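PDB 7D9E: gamma-glutamyltransferase 1 Threonine peptidase. MEROPS family T03 from Pseudomonas nitroreducens, which transfers gamma-glutamyl groups from peptides such as glutathione to amino acids, or to water, so that glutathione is also hydrolysed. Local coordinates for residues S15-L20 with M74-V79; G94-T99 with R123-L128. One frame throughout, in Å; residues are numbered along the deposited sequence. Where two conformers were deposited one is given.

How the interactions relate
Interactions 1 and 2 flank the DON pocket of this N-terminal nucleophile hydrolase. Interaction 1 (15-20 with 74-79) brings the strand next to the catalytic Thr1 against the segment leading into strand 77-81; interaction 2 (94-99 with 123-128) fastens the start of helix 97-109 to a short outer strand. Their centres lie about 15 Å apart, and DON touches both: Thr19 OG1 is 3.5 Å from its C1E, and Ile97 CD1 is 3.5 Å from its O1J. The two also meet directly, Met74 CA lying 3.8 Å from Ile97 CD1 and Ser75 OG 3.8 Å from Phe98 CB, so the segment 74-79 packs on the start of helix 97-109.

Interaction 1: residues S15-L20 with M74-V79; sequences SNTYTL and MSPSIV. With DON (6-diazenyl-5-oxo-L-norleucine), chain D.
Met74 reaches across to two threonines of the strand, its SD 3.6 Å from CG2 of Thr17 and 3.7 Å from CG2 of Thr19. A bend about the CG-SD bond (chi3 -55°) brings CE beside the Thr19 methyl as well. The other branch of Thr17, OG1, lies over the Pro76 ring, 3.4 Å from its CB. Further along, the carbonyl O of Ser15 is 3.2 Å from that same proline CB, and Ser15 OG lies 3.2 Å from Ser77 O, a possible hydrogen bond, since Leu89 O competes weakly for the same hydroxyl. One water couples the segments, 2.8 Å from Thr17 OG1 and accepting from Ser75 N at 3.0 Å.

The second shell sets these groups in place. Thr17 OG1 also bonds His3, while Thr19 OG1, turned anti to the backbone N (chi1 -166°), is hydrogen-bonded to the terminal amino N of Thr1, the nucleophile, and to the backbone N of Asn21. This contact thus lines the DON pocket beside the reactive residue. Strand 13-19 pairs with strand 2-7 and, on across the interface, with a strand of the partner chain; strand 77-81 pairs with 84-90, and Met74 and Ser75 rest on helix 97-109.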
loop_
_atom_site.group_PDB
_atom_site.type_symbol
_atom_site.label_atom_id
_atom_site.label_comp_id
_atom_site.label_asym_id
_atom_site.label_seq_id
_atom_site.Cartn_x
_atom_site.Cartn_y
_atom_site.Cartn_z
ATOM N N SER B 15 10.491 -1.825 -4.825
ATOM C CA SER B 15 9.317 -1.006 -4.583
ATOM C C SER B 15 8.553 -1.679 -3.454
ATOM O O SER B 15 8.099 -2.808 -3.613
ATOM C CB SER B 15 8.483 -0.969 -5.864
ATOM O OG SER B 15 7.571 0.105 -5.849
ATOM N N ASN B 16 8.437 -1.000 -2.315
ATOM C CA ASN B 16 7.909 -1.640 -1.111
ATOM C C ASN B 16 6.774 -0.822 -0.527
ATOM O O ASN B 16 6.982 0.331 -0.134
ATOM C CB ASN B 16 9.008 -1.782 -0.066
ATOM C CG ASN B 16 8.581 -2.624 1.077
ATOM O OD1 ASN B 16 8.608 -3.840 0.991
ATOM N ND2 ASN B 16 8.127 -1.981 2.148
ATOM N N THR B 17 5.585 -1.436 -0.434
ATOM C CA THR B 17 4.425 -0.813 0.194
ATOM C C THR B 17 4.090 -1.652 1.415
ATOM O O THR B 17 3.935 -2.874 1.306
ATOM C CB THR B 17 3.203 -0.786 -0.748
ATOM O OG1 THR B 17 3.556 -0.237 -2.027
ATOM C CG2 THR B 17 2.131 0.086 -0.166
ATOM N N TYR B 18 3.962 -1.007 2.574
ATOM C CA TYR B 18 3.612 -1.751 3.782
ATOM C C TYR B 18 2.786 -0.860 4.695
ATOM O O TYR B 18 2.693 0.353 4.504
ATOM C CB TYR B 18 4.833 -2.459 4.403
ATOM C CG TYR B 18 5.845 -1.640 5.169
ATOM C CD1 TYR B 18 5.984 -0.276 4.980
ATOM C CD2 TYR B 18 6.702 -2.257 6.072
ATOM C CE1 TYR B 18 6.930 0.461 5.693
ATOM C CE2 TYR B 18 7.640 -1.531 6.797
ATOM C CZ TYR B 18 7.749 -0.173 6.593
ATOM O OH TYR B 18 8.673 0.567 7.294
ATOM N N THR B 19 2.166 -1.476 5.699
ATOM C CA THR B 19 1.047 -0.828 6.363
ATOM C C THR B 19 0.655 -1.487 7.667
ATOM O O THR B 19 0.930 -2.667 7.902
ATOM C CB THR B 19 -0.183 -0.814 5.414
ATOM O OG1 THR B 19 -1.180 0.090 5.906
ATOM C CG2 THR B 19 -0.785 -2.190 5.203
ATOM N N LEU B 20 -0.043 -0.695 8.496
ATOM C CA LEU B 20 -0.856 -1.162 9.617
ATOM C C LEU B 20 -2.346 -1.148 9.285
ATOM O O LEU B 20 -3.162 -1.564 10.105
ATOM C CB LEU B 20 -0.637 -0.253 10.810
ATOM C CG LEU B 20 0.733 -0.314 11.471
ATOM C CD1 LEU B 20 0.760 0.754 12.548
ATOM C CD2 LEU B 20 1.025 -1.664 12.051
ATOM N N MET B 74 -2.783 -2.422 -2.267
ATOM C CA MET B 74 -1.388 -1.955 -2.322
ATOM C C MET B 74 -0.751 -2.510 -3.596
ATOM O O MET B 74 -0.928 -3.681 -3.945
ATOM C CB MET B 74 -0.702 -2.515 -1.091
ATOM C CG MET B 74 -0.978 -1.696 0.177
ATOM S SD MET B 74 -0.012 -2.167 1.620
ATOM C CE MET B 74 -0.324 -3.885 1.805
ATOM N N SER B 75 -0.013 -1.653 -4.307
ATOM C CA SER B 75 0.400 -1.952 -5.674
ATOM C C SER B 75 1.817 -1.469 -5.956
ATOM O O SER B 75 2.044 -0.683 -6.876
ATOM C CB SER B 75 -0.575 -1.302 -6.652
ATOM O OG SER B 75 -1.910 -1.741 -6.437
ATOM N N PRO B 76 2.797 -1.930 -5.191
ATOM C CA PRO B 76 4.184 -1.530 -5.470
ATOM C C PRO B 76 4.555 -1.983 -6.871
ATOM O O PRO B 76 4.309 -3.126 -7.251
ATOM C CB PRO B 76 4.997 -2.268 -4.410
ATOM C CG PRO B 76 4.092 -3.425 -3.962
ATOM C CD PRO B 76 2.701 -2.903 -4.089
ATOM N N SER B 77 5.115 -1.070 -7.655
ATOM C CA SER B 77 5.259 -1.291 -9.080
ATOM C C SER B 77 6.643 -0.908 -9.576
ATOM O O SER B 77 7.292 0.003 -9.052
ATOM C CB SER B 77 4.237 -0.388 -9.801
ATOM O OG SER B 77 2.889 -0.790 -9.540
ATOM N N ILE B 78 7.058 -1.606 -10.631
ATOM C CA ILE B 78 8.297 -1.331 -11.348
ATOM C C ILE B 78 7.991 -1.422 -12.838
ATOM O O ILE B 78 7.515 -2.454 -13.322
ATOM C CB ILE B 78 9.423 -2.318 -10.986
ATOM C CG1 ILE B 78 9.674 -2.299 -9.476
ATOM C CG2 ILE B 78 10.701 -1.987 -11.785
ATOM C CD1 ILE B 78 10.724 -3.326 -9.051
ATOM N N VAL B 79 8.270 -0.351 -13.572
ATOM C CA VAL B 79 8.174 -0.379 -15.021
ATOM C C VAL B 79 9.566 -0.597 -15.584
ATOM O O VAL B 79 10.541 0.015 -15.119
ATOM C CB VAL B 79 7.576 0.917 -15.608
ATOM C CG1 VAL B 79 7.326 0.742 -17.094
ATOM C CG2 VAL B 79 6.314 1.285 -14.878
HETATM O O DON D . -4.072 -3.068 2.048
HETATM C C DON D . -4.886 -2.051 1.713
HETATM O OXT DON D . -5.282 -1.960 0.556
HETATM C CA DON D . -5.080 -1.080 2.863
HETATM N N DON D . -5.137 -1.767 4.134
HETATM C CB DON D . -3.944 -0.061 2.631
HETATM C C1E DON D . -3.817 0.911 3.765
HETATM C C1D DON D . -2.888 2.011 3.323
HETATM O O1J DON D . -2.330 2.002 2.214
HETATM O O HOH W 1 1.329 0.851 -3.417
#

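Interaction 2: residues G94-T99 with R123-L128; sequences GSRIFT and RVHHQL. With DON (6-diazenyl-5-oxo-L-norleucine), chain D.
Gln127 and Ser95 are joined by a short hydrogen bond, Ser95 OG donating to Gln127 OE1 at 2.7 Å with the donor in the carbonyl plane. It ties the entry to helix 97-109, in the core of this N-terminal nucleophile hydrolase fold, to the outer strand 125-126. The same OE1 takes a second proton from His125 NE2 at 2.8 Å, nearly straight at 165°, with OE1 in the plane of the imidazole but the donor tilted from the carbonyl plane of Gln127. Across the imidazole, ND1 meets Thr99 OG1 at 2.8 Å, a bond in which either atom could be the donor. Gripped through both nitrogens, the ring has its rotation fixed.

Arg96 closes one face of that ring. Its CG lies over the imidazole, 3.8 Å from the centroid, in a CH-pi contact; the bend at chi2 (47°) then carries CD and the guanidinium on across the same face, above CD2, with the guanidinium plane only 12° from that of the ring. NH1 donates to Ser95 OG, so this hydroxyl both accepts and donates, while NE bonds Gln160 and Tyr135 adds a cation-pi contact. With His125 replaced by an alanine, Thr99 OG1 would probably lose its imidazole partner, Gln127 OE1 one of its two donors, and a gap would open beneath the Arg96 chain. The network lies on the segment that carries Gly94 and Ile97 of the DON pocket. Beyond the ring, a water 2.8 Å from Thr99 OG1 donates a weak bond to Val124 O at 3.4 Å.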
loop_
_atom_site.group_PDB
_atom_site.type_symbol
_atom_site.label_atom_id
_atom_site.label_comp_id
_atom_site.label_asym_id
_atom_site.label_seq_id
_atom_site.Cartn_x
_atom_site.Cartn_y
_atom_site.Cartn_z
ATOM N N GLY B 94 -5.206 3.456 0.473
ATOM C CA GLY B 94 -6.290 2.482 0.490
ATOM C C GLY B 94 -6.801 2.188 -0.902
ATOM O O GLY B 94 -6.034 1.880 -1.822
ATOM N N SER B 95 -8.133 2.291 -1.087
ATOM C CA SER B 95 -8.686 1.921 -2.378
ATOM C C SER B 95 -8.327 2.909 -3.487
ATOM O O SER B 95 -8.650 2.642 -4.654
ATOM C CB SER B 95 -10.208 1.801 -2.297
ATOM O OG SER B 95 -10.790 3.037 -1.904
ATOM N N ARG B 96 -7.641 4.017 -3.178
ATOM C CA ARG B 96 -7.181 4.948 -4.192
ATOM C C ARG B 96 -5.792 4.606 -4.726
ATOM O O ARG B 96 -5.290 5.293 -5.604
ATOM C CB ARG B 96 -7.084 6.364 -3.626
ATOM C CG ARG B 96 -8.385 7.060 -3.158
ATOM C CD ARG B 96 -9.315 6.274 -2.291
ATOM N NE ARG B 96 -10.321 7.194 -1.750
ATOM C CZ ARG B 96 -11.346 6.864 -0.990
ATOM N NH1 ARG B 96 -11.596 5.597 -0.661
ATOM N NH2 ARG B 96 -12.166 7.822 -0.581
ATOM N N ILE B 97 -5.147 3.575 -4.206
ATOM C CA ILE B 97 -3.738 3.357 -4.527
ATOM C C ILE B 97 -3.549 3.099 -6.011
ATOM O O ILE B 97 -2.679 3.699 -6.645
ATOM C CB ILE B 97 -3.169 2.202 -3.683
ATOM C CG1 ILE B 97 -2.966 2.639 -2.237
ATOM C CG2 ILE B 97 -1.845 1.693 -4.322
ATOM C CD1 ILE B 97 -2.613 1.524 -1.290
ATOM N N PHE B 98 -4.296 2.136 -6.563
ATOM C CA PHE B 98 -4.043 1.769 -7.952
ATOM C C PHE B 98 -4.618 2.799 -8.910
ATOM O O PHE B 98 -4.080 2.968 -10.009
ATOM C CB PHE B 98 -4.465 0.336 -8.240
ATOM C CG PHE B 98 -5.859 -0.013 -7.837
ATOM C CD1 PHE B 98 -6.928 0.358 -8.628
ATOM C CD2 PHE B 98 -6.085 -0.762 -6.686
ATOM C CE1 PHE B 98 -8.223 0.021 -8.264
ATOM C CE2 PHE B 98 -7.380 -1.131 -6.323
ATOM C CZ PHE B 98 -8.445 -0.732 -7.124
ATOM N N THR B 99 -5.681 3.521 -8.528
ATOM C CA THR B 99 -6.107 4.611 -9.403
ATOM C C THR B 99 -5.100 5.754 -9.388
ATOM O O THR B 99 -4.917 6.425 -10.422
ATOM C CB THR B 99 -7.517 5.117 -9.079
ATOM O OG1 THR B 99 -7.552 5.667 -7.772
ATOM C CG2 THR B 99 -8.564 3.998 -9.256
ATOM N N ARG B 123 -4.981 14.560 -8.505
ATOM C CA ARG B 123 -5.519 13.221 -8.702
ATOM C C ARG B 123 -6.908 13.165 -8.093
ATOM O O ARG B 123 -7.190 13.830 -7.089
ATOM C CB ARG B 123 -4.643 12.127 -8.073
ATOM C CG ARG B 123 -3.292 12.012 -8.759
ATOM C CD ARG B 123 -2.520 10.811 -8.319
ATOM N NE ARG B 123 -2.123 10.827 -6.919
ATOM C CZ ARG B 123 -0.969 11.302 -6.454
ATOM N NH1 ARG B 123 -0.095 11.866 -7.281
ATOM N NH2 ARG B 123 -0.706 11.250 -5.167
ATOM N N VAL B 124 -7.788 12.378 -8.720
ATOM C CA VAL B 124 -9.147 12.182 -8.219
ATOM C C VAL B 124 -9.455 10.694 -8.277
ATOM O O VAL B 124 -8.699 9.909 -8.847
ATOM C CB VAL B 124 -10.204 13.000 -9.001
ATOM C CG1 VAL B 124 -9.900 14.496 -8.871
ATOM C CG2 VAL B 124 -10.274 12.554 -10.432
ATOM N N HIS B 125 -10.601 10.304 -7.721
ATOM C CA HIS B 125 -10.894 8.885 -7.590
ATOM C C HIS B 125 -12.390 8.617 -7.659
ATOM O O HIS B 125 -13.189 9.330 -7.045
ATOM C CB HIS B 125 -10.357 8.407 -6.238
ATOM C CG HIS B 125 -10.652 6.980 -5.927
ATOM N ND1 HIS B 125 -10.009 5.932 -6.556
ATOM C CD2 HIS B 125 -11.534 6.423 -5.064
ATOM C CE1 HIS B 125 -10.470 4.788 -6.071
ATOM N NE2 HIS B 125 -11.401 5.059 -5.171
ATOM N N HIS B 126 -12.754 7.562 -8.387
ATOM C CA HIS B 126 -14.102 7.033 -8.413
ATOM C C HIS B 126 -14.016 5.521 -8.258
ATOM O O HIS B 126 -13.055 4.900 -8.709
ATOM C CB HIS B 126 -14.795 7.385 -9.740
ATOM C CG HIS B 126 -16.163 6.807 -9.868
ATOM N ND1 HIS B 126 -17.202 7.176 -9.036
ATOM C CD2 HIS B 126 -16.667 5.885 -10.719
ATOM C CE1 HIS B 126 -18.285 6.489 -9.367
ATOM N NE2 HIS B 126 -17.987 5.703 -10.387
ATOM N N GLN B 127 -15.029 4.919 -7.599
ATOM C CA GLN B 127 -14.958 3.484 -7.315
ATOM C C GLN B 127 -16.324 2.809 -7.339
ATOM O O GLN B 127 -16.548 1.835 -6.607
ATOM C CB GLN B 127 -14.228 3.246 -5.993
ATOM C CG GLN B 127 -14.846 3.980 -4.809
ATOM C CD GLN B 127 -14.177 3.620 -3.498
ATOM O OE1 GLN B 127 -12.947 3.515 -3.420
ATOM N NE2 GLN B 127 -14.980 3.430 -2.462
ATOM N N LEU B 128 -17.215 3.267 -8.226
ATOM C CA LEU B 128 -18.522 2.660 -8.486
ATOM C C LEU B 128 -19.498 2.904 -7.342
ATOM O O LEU B 128 -20.611 3.402 -7.560
ATOM C CB LEU B 128 -18.423 1.166 -8.820
ATOM C CG LEU B 128 -19.736 0.498 -9.215
ATOM C CD1 LEU B 128 -20.308 1.157 -10.468
ATOM C CD2 LEU B 128 -19.534 -0.992 -9.457
HETATM O O DON D . -4.072 -3.068 2.048
HETATM C C DON D . -4.886 -2.051 1.713
HETATM O OXT DON D . -5.282 -1.960 0.556
HETATM C CA DON D . -5.080 -1.080 2.863
HETATM N N DON D . -5.137 -1.767 4.134
HETATM C CB DON D . -3.944 -0.061 2.631
HETATM C C1E DON D . -3.817 0.911 3.765
HETATM C C1D DON D . -2.888 2.011 3.323
HETATM O O1J DON D . -2.330 2.002 2.214
HETATM O O HOH W 2 -6.453 8.125 -7.080
#